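Local coordinates for protein ORF10 (Moritella marina, PDB 6RIW) that probably forms 3-oxoacyl-ACP by condensation in polyunsaturated fatty acid synthesis, this chain being the ketosynthase-chain length factor didomain of a longer synthase, at residues Val7-Gln17 with Tyr95-Ala104; Val117-Thr126 with Val171-Ala180. One frame throughout, in Å; residues are numbered along the deposited sequence.

Contact 1 and contact 2 are consecutive along the chain and both lie in the ketosynthase half of the didomain. Their centres are about 17 Å apart. Helix 88-104 supplies one side of contact 1, and strand 115-120, the next element in the chain, supplies one side of contact 2. The two meet where T97 OG1 of that helix packs on I179 CG2 at 3.4 Å. Their strands are also linked through the sheet: 4-12 pairs with 259-270, which pairs with 217-224, which pairs with 115-120. Contact 1 lies farther out, its centre about 22 Å from the chain centre, though it is buried; that of contact 2 is about 7 Å from it. Neither lies at the magnesium site of M1 and K286.

Contact 1: residues Val7-Gln17 with Tyr95-Ala104; sequences VGIANLFPGSQ and YVTKQALTDA
Y95 of helix 88-104 reaches Q17, in the loop after strand 4-12. Its CG lies anti to the backbone N (chi1 172°), which carries the ring from CB past L12 toward Q17. CD2 passes L12 CB at 4.2 Å. CE2 has N11 O at the ring edge, 3.8 Å away. One face is covered by Q99 CG, off toward the rim, and F69 packs edge-to-face on the ring. At the tip, Y95 OH donates to Q17 O at 2.7 Å, tilted 18° from the carbonyl plane. A phenylalanine here would probably leave Q17 O without this donor and hold the returning chain less firmly.

Further along, A10 CB presses against V96 O at 3.4 Å and beside A100. G8 has no room for a CB, which would run into A100 O and A104 CB. These small residues let the axes of 7-12 and 95-104 come within 6.1 Å. D103 OD2 accepts from I9 N at 3.1 Å, on its anti side, and also bonds Y282 OH. I9, pointing away from helix 88-104, packs on T379 and M382 of helix 374-387. The strand thus lies between two helices, as in the alternating helix and sheet layers of the thiolase fold.

Contact 2: residues Val117-Thr126 with Val171-Ala180; sequences VILGNLSFPT and VAGYPAALIA
N121 ties segment 117-126 to the residues just before helix 174-183, V171 and A172. Its ND2 donates to A172 O at 3.0 Å, with an N-H...O angle of 156°. The oxygen lies close to the amide plane of N121, though the donor stands out of the carbonyl plane of A172. A second, weak bond runs from N121 ND2 to V171 O at 2.8 Å, bent to 126°. One amide nitrogen thus serves two successive carbonyls. With CG anti to the backbone N (chi1 -171°), the amide is carried across to these carbonyls. P175 CG borders the same nitrogen.

V171 also packs against the chain after N121. Its CG1 comes to 3.3 Å from F124 O. Its CG2 meets T126 CG2 tip to tip at 3.9 Å. S123 OG rests against the methyl of A172.

Along the strand the contact is apolar. L119 CD2 touches P175 CB at 3.8 Å, the two side chains crossing at about a right angle, while L119 CB faces A176 CB. V117 and I179 also cross at about a right angle, with CG2 of V117 4.2 Å from CG2 of I179.

Next outward, T126 N bonds S129 OG, and T126 OG1 makes a weak bond to S128 N at the turn into helix 129-148. Y174, the first residue of helix 174-183, is tied through its OH to Y82 OH. Its backbone N has a weak bond to E665 OE2, in the chain length factor half.

L89 of helix 88-104 packs on N121, T126 and P175. Strand 115-120 runs between strands 189-193 and 217-224, parallel to both, and helix 174-183 lies over V117 and L119.

Contact 1: residues Val7-Gln17 with Tyr95-Ala104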
loop_
_atom_site.group_PDB
_atom_site.type_symbol
_atom_site.label_atom_id
_atom_site.label_comp_id
_atom_site.label_asym_id
_atom_site.label_seq_id
_atom_site.Cartn_x
_atom_site.Cartn_y
_atom_site.Cartn_z
ATOM N N VAL A 7 -21.330 8.375 11.386
ATOM C CA VAL A 7 -22.084 9.623 11.309
ATOM C C VAL A 7 -22.010 10.277 9.942
ATOM O O VAL A 7 -22.619 11.341 9.741
ATOM C CB VAL A 7 -21.649 10.609 12.407
ATOM C CG1 VAL A 7 -21.810 9.954 13.781
ATOM C CG2 VAL A 7 -20.182 11.071 12.202
ATOM N N GLY A 8 -21.315 9.669 8.984
ATOM C CA GLY A 8 -21.258 10.211 7.641
ATOM C C GLY A 8 -20.772 9.140 6.693
ATOM O O GLY A 8 -19.943 8.314 7.091
ATOM N N ILE A 9 -21.295 9.107 5.464
ATOM C CA ILE A 9 -20.936 8.076 4.487
ATOM C C ILE A 9 -20.853 8.716 3.117
ATOM O O ILE A 9 -21.643 9.611 2.792
ATOM C CB ILE A 9 -21.965 6.922 4.446
ATOM C CG1 ILE A 9 -22.219 6.343 5.836
ATOM C CG2 ILE A 9 -21.520 5.821 3.481
ATOM C CD1 ILE A 9 -23.064 5.076 5.838
ATOM N N ALA A 10 -19.906 8.245 2.297
ATOM C CA ALA A 10 -19.862 8.669 0.905
ATOM C C ALA A 10 -19.319 7.533 0.050
ATOM O O ALA A 10 -18.575 6.664 0.523
ATOM C CB ALA A 10 -19.024 9.932 0.731
ATOM N N ASN A 11 -19.680 7.560 -1.230
ATOM C CA ASN A 11 -19.215 6.523 -2.136
ATOM C C ASN A 11 -19.000 7.073 -3.535
ATOM O O ASN A 11 -19.700 7.986 -3.987
ATOM C CB ASN A 11 -20.203 5.371 -2.227
ATOM C CG ASN A 11 -21.556 5.824 -2.761
ATOM O OD1 ASN A 11 -22.242 6.599 -2.101
ATOM N ND2 ASN A 11 -21.925 5.372 -3.965
ATOM N N LEU A 12 -18.040 6.466 -4.231
ATOM C CA LEU A 12 -17.904 6.603 -5.682
ATOM C C LEU A 12 -17.721 5.176 -6.167
ATOM O O LEU A 12 -16.614 4.630 -6.123
ATOM C CB LEU A 12 -16.746 7.516 -6.087
ATOM C CG LEU A 12 -16.564 7.758 -7.580
ATOM C CD1 LEU A 12 -17.832 8.399 -8.167
ATOM C CD2 LEU A 12 -15.345 8.666 -7.781
ATOM N N PHE A 13 -18.820 4.568 -6.598
ATOM C CA PHE A 13 -18.879 3.174 -7.007
ATOM C C PHE A 13 -19.220 3.088 -8.484
ATOM O O PHE A 13 -19.757 4.044 -9.055
ATOM C CB PHE A 13 -19.954 2.407 -6.219
ATOM C CG PHE A 13 -19.713 2.317 -4.738
ATOM C CD1 PHE A 13 -18.440 2.508 -4.187
ATOM C CD2 PHE A 13 -20.772 2.028 -3.891
ATOM C CE1 PHE A 13 -18.235 2.419 -2.817
ATOM C CE2 PHE A 13 -20.586 1.931 -2.518
ATOM C CZ PHE A 13 -19.306 2.121 -1.973
ATOM N N PRO A 14 -18.935 1.957 -9.144
ATOM C CA PRO A 14 -19.445 1.784 -10.507
ATOM C C PRO A 14 -20.945 2.050 -10.508
ATOM O O PRO A 14 -21.682 1.447 -9.719
ATOM C CB PRO A 14 -19.113 0.324 -10.841
ATOM C CG PRO A 14 -17.918 -0.006 -9.945
ATOM C CD PRO A 14 -18.124 0.805 -8.691
ATOM N N GLY A 15 -21.387 3.028 -11.300
ATOM C CA GLY A 15 -22.787 3.363 -11.398
ATOM C C GLY A 15 -23.295 4.457 -10.477
ATOM O O GLY A 15 -24.398 4.961 -10.720
ATOM N N SER A 16 -22.565 4.852 -9.431
ATOM C CA SER A 16 -23.169 5.791 -8.487
ATOM C C SER A 16 -22.136 6.701 -7.836
ATOM O O SER A 16 -20.955 6.358 -7.731
ATOM C CB SER A 16 -23.982 5.047 -7.413
ATOM O OG SER A 16 -23.149 4.282 -6.566
ATOM N N GLN A 17 -22.606 7.880 -7.401
ATOM C CA GLN A 17 -21.749 8.880 -6.770
ATOM C C GLN A 17 -22.264 9.328 -5.407
ATOM O O GLN A 17 -21.713 10.274 -4.830
ATOM C CB GLN A 17 -21.588 10.106 -7.683
ATOM C CG GLN A 17 -21.275 9.783 -9.139
ATOM C CD GLN A 17 -21.229 11.031 -10.003
ATOM O OE1 GLN A 17 -21.438 12.142 -9.511
ATOM N NE2 GLN A 17 -20.966 10.855 -11.299
ATOM N N TYR A 95 -12.848 13.352 -3.291
ATOM C CA TYR A 95 -14.295 13.449 -3.474
ATOM C C TYR A 95 -15.058 12.797 -2.317
ATOM O O TYR A 95 -15.931 13.428 -1.706
ATOM C CB TYR A 95 -14.692 12.811 -4.804
ATOM C CG TYR A 95 -16.208 12.706 -4.959
ATOM C CD1 TYR A 95 -16.963 13.844 -5.238
ATOM C CD2 TYR A 95 -16.873 11.491 -4.817
ATOM C CE1 TYR A 95 -18.339 13.777 -5.377
ATOM C CE2 TYR A 95 -18.285 11.412 -4.948
ATOM C CZ TYR A 95 -18.995 12.569 -5.238
ATOM O OH TYR A 95 -20.365 12.549 -5.373
ATOM N N VAL A 96 -14.760 11.530 -2.004
ATOM C CA VAL A 96 -15.522 10.867 -0.942
ATOM C C VAL A 96 -15.198 11.456 0.430
ATOM O O VAL A 96 -16.039 11.408 1.334
ATOM C CB VAL A 96 -15.330 9.335 -0.949
ATOM C CG1 VAL A 96 -15.901 8.745 -2.257
ATOM C CG2 VAL A 96 -13.843 8.943 -0.721
ATOM N N THR A 97 -14.011 12.040 0.611
ATOM C CA THR A 97 -13.724 12.726 1.871
ATOM C C THR A 97 -14.631 13.942 2.055
ATOM O O THR A 97 -15.272 14.098 3.104
ATOM C CB THR A 97 -12.255 13.134 1.924
ATOM O OG1 THR A 97 -11.454 11.954 2.019
ATOM C CG2 THR A 97 -11.988 13.965 3.180
ATOM N N LYS A 98 -14.690 14.811 1.047
ATOM C CA LYS A 98 -15.534 16.006 1.113
ATOM C C LYS A 98 -16.993 15.626 1.308
ATOM O O LYS A 98 -17.699 16.220 2.137
ATOM C CB LYS A 98 -15.372 16.835 -0.167
ATOM C CG LYS A 98 -15.964 18.249 -0.118
ATOM C CD LYS A 98 -15.085 19.186 -0.941
ATOM C CE LYS A 98 -15.838 20.354 -1.536
ATOM N NZ LYS A 98 -15.367 20.550 -2.955
ATOM N N GLN A 99 -17.463 14.642 0.542
ATOM C CA GLN A 99 -18.868 14.255 0.624
ATOM C C GLN A 99 -19.193 13.655 1.985
ATOM O O GLN A 99 -20.251 13.945 2.558
ATOM C CB GLN A 99 -19.212 13.263 -0.493
ATOM C CG GLN A 99 -19.162 13.868 -1.919
ATOM C CD GLN A 99 -20.167 14.993 -2.112
ATOM O OE1 GLN A 99 -21.347 14.842 -1.812
ATOM N NE2 GLN A 99 -19.695 16.130 -2.597
ATOM N N ALA A 100 -18.300 12.817 2.515
ATOM C CA ALA A 100 -18.572 12.186 3.801
ATOM C C ALA A 100 -18.550 13.204 4.929
ATOM O O ALA A 100 -19.406 13.163 5.815
ATOM C CB ALA A 100 -17.573 11.057 4.078
ATOM N N LEU A 101 -17.572 14.119 4.928
ATOM C CA LEU A 101 -17.534 15.139 5.971
ATOM C C LEU A 101 -18.724 16.087 5.854
ATOM O O LEU A 101 -19.316 16.485 6.867
ATOM C CB LEU A 101 -16.219 15.907 5.900
ATOM C CG LEU A 101 -15.085 15.101 6.537
ATOM C CD1 LEU A 101 -13.780 15.816 6.308
ATOM C CD2 LEU A 101 -15.349 14.905 8.023
ATOM N N THR A 102 -19.108 16.431 4.628
ATOM C CA THR A 102 -20.277 17.284 4.445
ATOM C C THR A 102 -21.545 16.563 4.882
ATOM O O THR A 102 -22.428 17.165 5.503
ATOM C CB THR A 102 -20.361 17.729 2.985
ATOM O OG1 THR A 102 -19.173 18.464 2.663
ATOM C CG2 THR A 102 -21.569 18.643 2.776
ATOM N N ASP A 103 -21.635 15.263 4.593
ATOM C CA ASP A 103 -22.749 14.453 5.079
ATOM C C ASP A 103 -22.825 14.472 6.601
ATOM O O ASP A 103 -23.917 14.592 7.177
ATOM C CB ASP A 103 -22.605 13.013 4.584
ATOM C CG ASP A 103 -23.820 12.173 4.895
ATOM O OD1 ASP A 103 -24.932 12.652 4.622
ATOM O OD2 ASP A 103 -23.678 11.038 5.404
ATOM N N ALA A 104 -21.681 14.343 7.273
ATOM C CA ALA A 104 -21.689 14.329 8.731
ATOM C C ALA A 104 -21.876 15.713 9.331
ATOM O O ALA A 104 -22.191 15.816 10.521
ATOM C CB ALA A 104 -20.396 13.712 9.270
HETATM O O HOH W 1 -23.937 13.418 11.355
#

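Contact 2: residues Val117-Thr126 with Val171-Ala180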
loop_
_atom_site.group_PDB
_atom_site.type_symbol
_atom_site.label_atom_id
_atom_site.label_comp_id
_atom_site.label_asym_id
_atom_site.label_seq_id
_atom_site.Cartn_x
_atom_site.Cartn_y
_atom_site.Cartn_z
ATOM N N VAL A 117 -7.317 10.039 9.578
ATOM C CA VAL A 117 -7.832 9.296 8.420
ATOM C C VAL A 117 -6.964 8.064 8.181
ATOM O O VAL A 117 -5.736 8.150 8.209
ATOM C CB VAL A 117 -7.929 10.170 7.151
ATOM C CG1 VAL A 117 -6.610 10.912 6.861
ATOM C CG2 VAL A 117 -8.387 9.320 5.945
ATOM N N ILE A 118 -7.606 6.909 7.974
ATOM C CA ILE A 118 -6.924 5.678 7.570
ATOM C C ILE A 118 -7.519 5.222 6.242
ATOM O O ILE A 118 -8.737 5.040 6.130
ATOM C CB ILE A 118 -7.032 4.573 8.644
ATOM C CG1 ILE A 118 -6.376 5.050 9.945
ATOM C CG2 ILE A 118 -6.353 3.295 8.161
ATOM C CD1 ILE A 118 -6.594 4.098 11.135
ATOM N N LEU A 119 -6.663 5.019 5.235
ATOM C CA LEU A 119 -7.114 4.818 3.859
ATOM C C LEU A 119 -6.587 3.490 3.335
ATOM O O LEU A 119 -5.373 3.312 3.243
ATOM C CB LEU A 119 -6.611 5.960 2.962
ATOM C CG LEU A 119 -6.945 5.876 1.471
ATOM C CD1 LEU A 119 -8.423 6.175 1.278
ATOM C CD2 LEU A 119 -6.055 6.856 0.671
ATOM N N GLY A 120 -7.482 2.572 2.966
ATOM C CA GLY A 120 -7.039 1.389 2.232
ATOM C C GLY A 120 -6.677 1.758 0.797
ATOM O O GLY A 120 -7.361 2.555 0.150
ATOM N N ASN A 121 -5.586 1.169 0.286
ATOM C CA ASN A 121 -5.077 1.602 -1.016
ATOM C C ASN A 121 -4.163 0.529 -1.609
ATOM O O ASN A 121 -3.460 -0.169 -0.877
ATOM C CB ASN A 121 -4.320 2.931 -0.872
ATOM C CG ASN A 121 -3.946 3.549 -2.202
ATOM O OD1 ASN A 121 -4.549 3.261 -3.236
ATOM N ND2 ASN A 121 -2.922 4.401 -2.184
ATOM N N LEU A 122 -4.198 0.397 -2.942
ATOM C CA LEU A 122 -3.311 -0.513 -3.672
ATOM C C LEU A 122 -1.939 0.116 -3.883
ATOM O O LEU A 122 -1.827 1.310 -4.161
ATOM C CB LEU A 122 -3.905 -0.844 -5.049
ATOM C CG LEU A 122 -5.136 -1.741 -5.057
ATOM C CD1 LEU A 122 -5.896 -1.674 -6.394
ATOM C CD2 LEU A 122 -4.716 -3.174 -4.735
ATOM N N SER A 123 -0.887 -0.697 -3.784
ATOM C CA SER A 123 0.460 -0.248 -4.121
ATOM C C SER A 123 0.807 -0.571 -5.563
ATOM O O SER A 123 1.898 -1.083 -5.826
ATOM C CB SER A 123 1.472 -0.888 -3.164
ATOM O OG SER A 123 1.318 -0.350 -1.864
ATOM N N PHE A 124 -0.110 -0.313 -6.504
ATOM C CA PHE A 124 0.081 -0.621 -7.923
ATOM C C PHE A 124 0.313 0.647 -8.730
ATOM O O PHE A 124 -0.155 1.722 -8.349
ATOM C CB PHE A 124 -1.166 -1.280 -8.509
ATOM C CG PHE A 124 -1.408 -2.703 -8.078
ATOM C CD1 PHE A 124 -0.469 -3.419 -7.367
ATOM C CD2 PHE A 124 -2.609 -3.310 -8.423
ATOM C CE1 PHE A 124 -0.723 -4.731 -7.003
ATOM C CE2 PHE A 124 -2.873 -4.618 -8.067
ATOM C CZ PHE A 124 -1.917 -5.331 -7.357
ATOM N N PRO A 125 0.938 0.539 -9.903
ATOM C CA PRO A 125 0.988 1.683 -10.828
ATOM C C PRO A 125 -0.411 2.227 -11.083
ATOM O O PRO A 125 -1.388 1.477 -11.108
ATOM C CB PRO A 125 1.582 1.088 -12.105
ATOM C CG PRO A 125 2.463 -0.101 -11.594
ATOM C CD PRO A 125 1.688 -0.634 -10.388
ATOM N N THR A 126 -0.489 3.532 -11.306
ATOM C CA THR A 126 -1.737 4.180 -11.688
ATOM C C THR A 126 -1.629 4.674 -13.122
ATOM O O THR A 126 -0.561 4.642 -13.747
ATOM C CB THR A 126 -2.084 5.354 -10.769
ATOM O OG1 THR A 126 -1.136 6.410 -10.966
ATOM C CG2 THR A 126 -2.118 4.928 -9.279
ATOM N N VAL A 171 2.307 6.790 -4.766
ATOM C CA VAL A 171 1.019 6.129 -4.962
ATOM C C VAL A 171 0.460 5.590 -3.645
ATOM O O VAL A 171 -0.731 5.751 -3.348
ATOM C CB VAL A 171 1.172 5.025 -6.026
ATOM C CG1 VAL A 171 -0.002 4.063 -5.965
ATOM C CG2 VAL A 171 1.278 5.655 -7.438
ATOM N N ALA A 172 1.295 4.943 -2.830
ATOM C CA ALA A 172 0.761 4.177 -1.700
ATOM C C ALA A 172 0.304 5.072 -0.537
ATOM O O ALA A 172 -0.855 4.999 -0.102
ATOM C CB ALA A 172 1.797 3.148 -1.227
ATOM N N GLY A 173 1.189 5.926 -0.024
ATOM C CA GLY A 173 0.894 6.619 1.219
ATOM C C GLY A 173 0.425 8.058 1.072
ATOM O O GLY A 173 -0.465 8.505 1.800
ATOM N N TYR A 174 1.009 8.799 0.133
ATOM C CA TYR A 174 0.655 10.213 -0.014
ATOM C C TYR A 174 -0.845 10.485 -0.160
ATOM O O TYR A 174 -1.297 11.534 0.334
ATOM C CB TYR A 174 1.416 10.809 -1.206
ATOM C CG TYR A 174 1.215 12.302 -1.357
ATOM C CD1 TYR A 174 1.605 13.181 -0.350
ATOM C CD2 TYR A 174 0.630 12.829 -2.516
ATOM C CE1 TYR A 174 1.418 14.570 -0.489
ATOM C CE2 TYR A 174 0.429 14.206 -2.663
ATOM C CZ TYR A 174 0.826 15.067 -1.646
ATOM O OH TYR A 174 0.637 16.433 -1.799
ATOM N N PRO A 175 -1.656 9.641 -0.808
ATOM C CA PRO A 175 -3.095 9.969 -0.891
ATOM C C PRO A 175 -3.747 10.195 0.464
ATOM O O PRO A 175 -4.638 11.050 0.579
ATOM C CB PRO A 175 -3.687 8.756 -1.617
ATOM C CG PRO A 175 -2.539 8.327 -2.545
ATOM C CD PRO A 175 -1.309 8.503 -1.682
ATOM N N ALA A 176 -3.332 9.455 1.499
ATOM C CA ALA A 176 -3.895 9.689 2.826
ATOM C C ALA A 176 -3.423 11.025 3.403
ATOM O O ALA A 176 -4.204 11.747 4.029
ATOM C CB ALA A 176 -3.530 8.544 3.766
ATOM N N ALA A 177 -2.148 11.367 3.211
ATOM C CA ALA A 177 -1.661 12.662 3.680
ATOM C C ALA A 177 -2.284 13.804 2.889
ATOM O O ALA A 177 -2.501 14.891 3.431
ATOM C CB ALA A 177 -0.129 12.714 3.582
ATOM N N LEU A 178 -2.565 13.585 1.607
ATOM C CA LEU A 178 -3.186 14.627 0.808
ATOM C C LEU A 178 -4.608 14.891 1.274
ATOM O O LEU A 178 -5.040 16.049 1.354
ATOM C CB LEU A 178 -3.179 14.224 -0.658
ATOM C CG LEU A 178 -3.935 15.171 -1.585
ATOM C CD1 LEU A 178 -3.076 16.367 -1.843
ATOM C CD2 LEU A 178 -4.234 14.480 -2.901
ATOM N N ILE A 179 -5.350 13.824 1.567
ATOM C CA ILE A 179 -6.676 13.969 2.159
ATOM C C ILE A 179 -6.593 14.774 3.451
ATOM O O ILE A 179 -7.385 15.696 3.678
ATOM C CB ILE A 179 -7.311 12.586 2.379
ATOM C CG1 ILE A 179 -7.824 12.058 1.031
ATOM C CG2 ILE A 179 -8.419 12.642 3.450
ATOM C CD1 ILE A 179 -8.060 10.567 1.018
ATOM N N ALA A 180 -5.620 14.450 4.313
ATOM C CA ALA A 180 -5.507 15.166 5.583
ATOM C C ALA A 180 -5.255 16.649 5.345
ATOM O O ALA A 180 -5.894 17.507 5.973
ATOM C CB ALA A 180 -4.395 14.555 6.448
#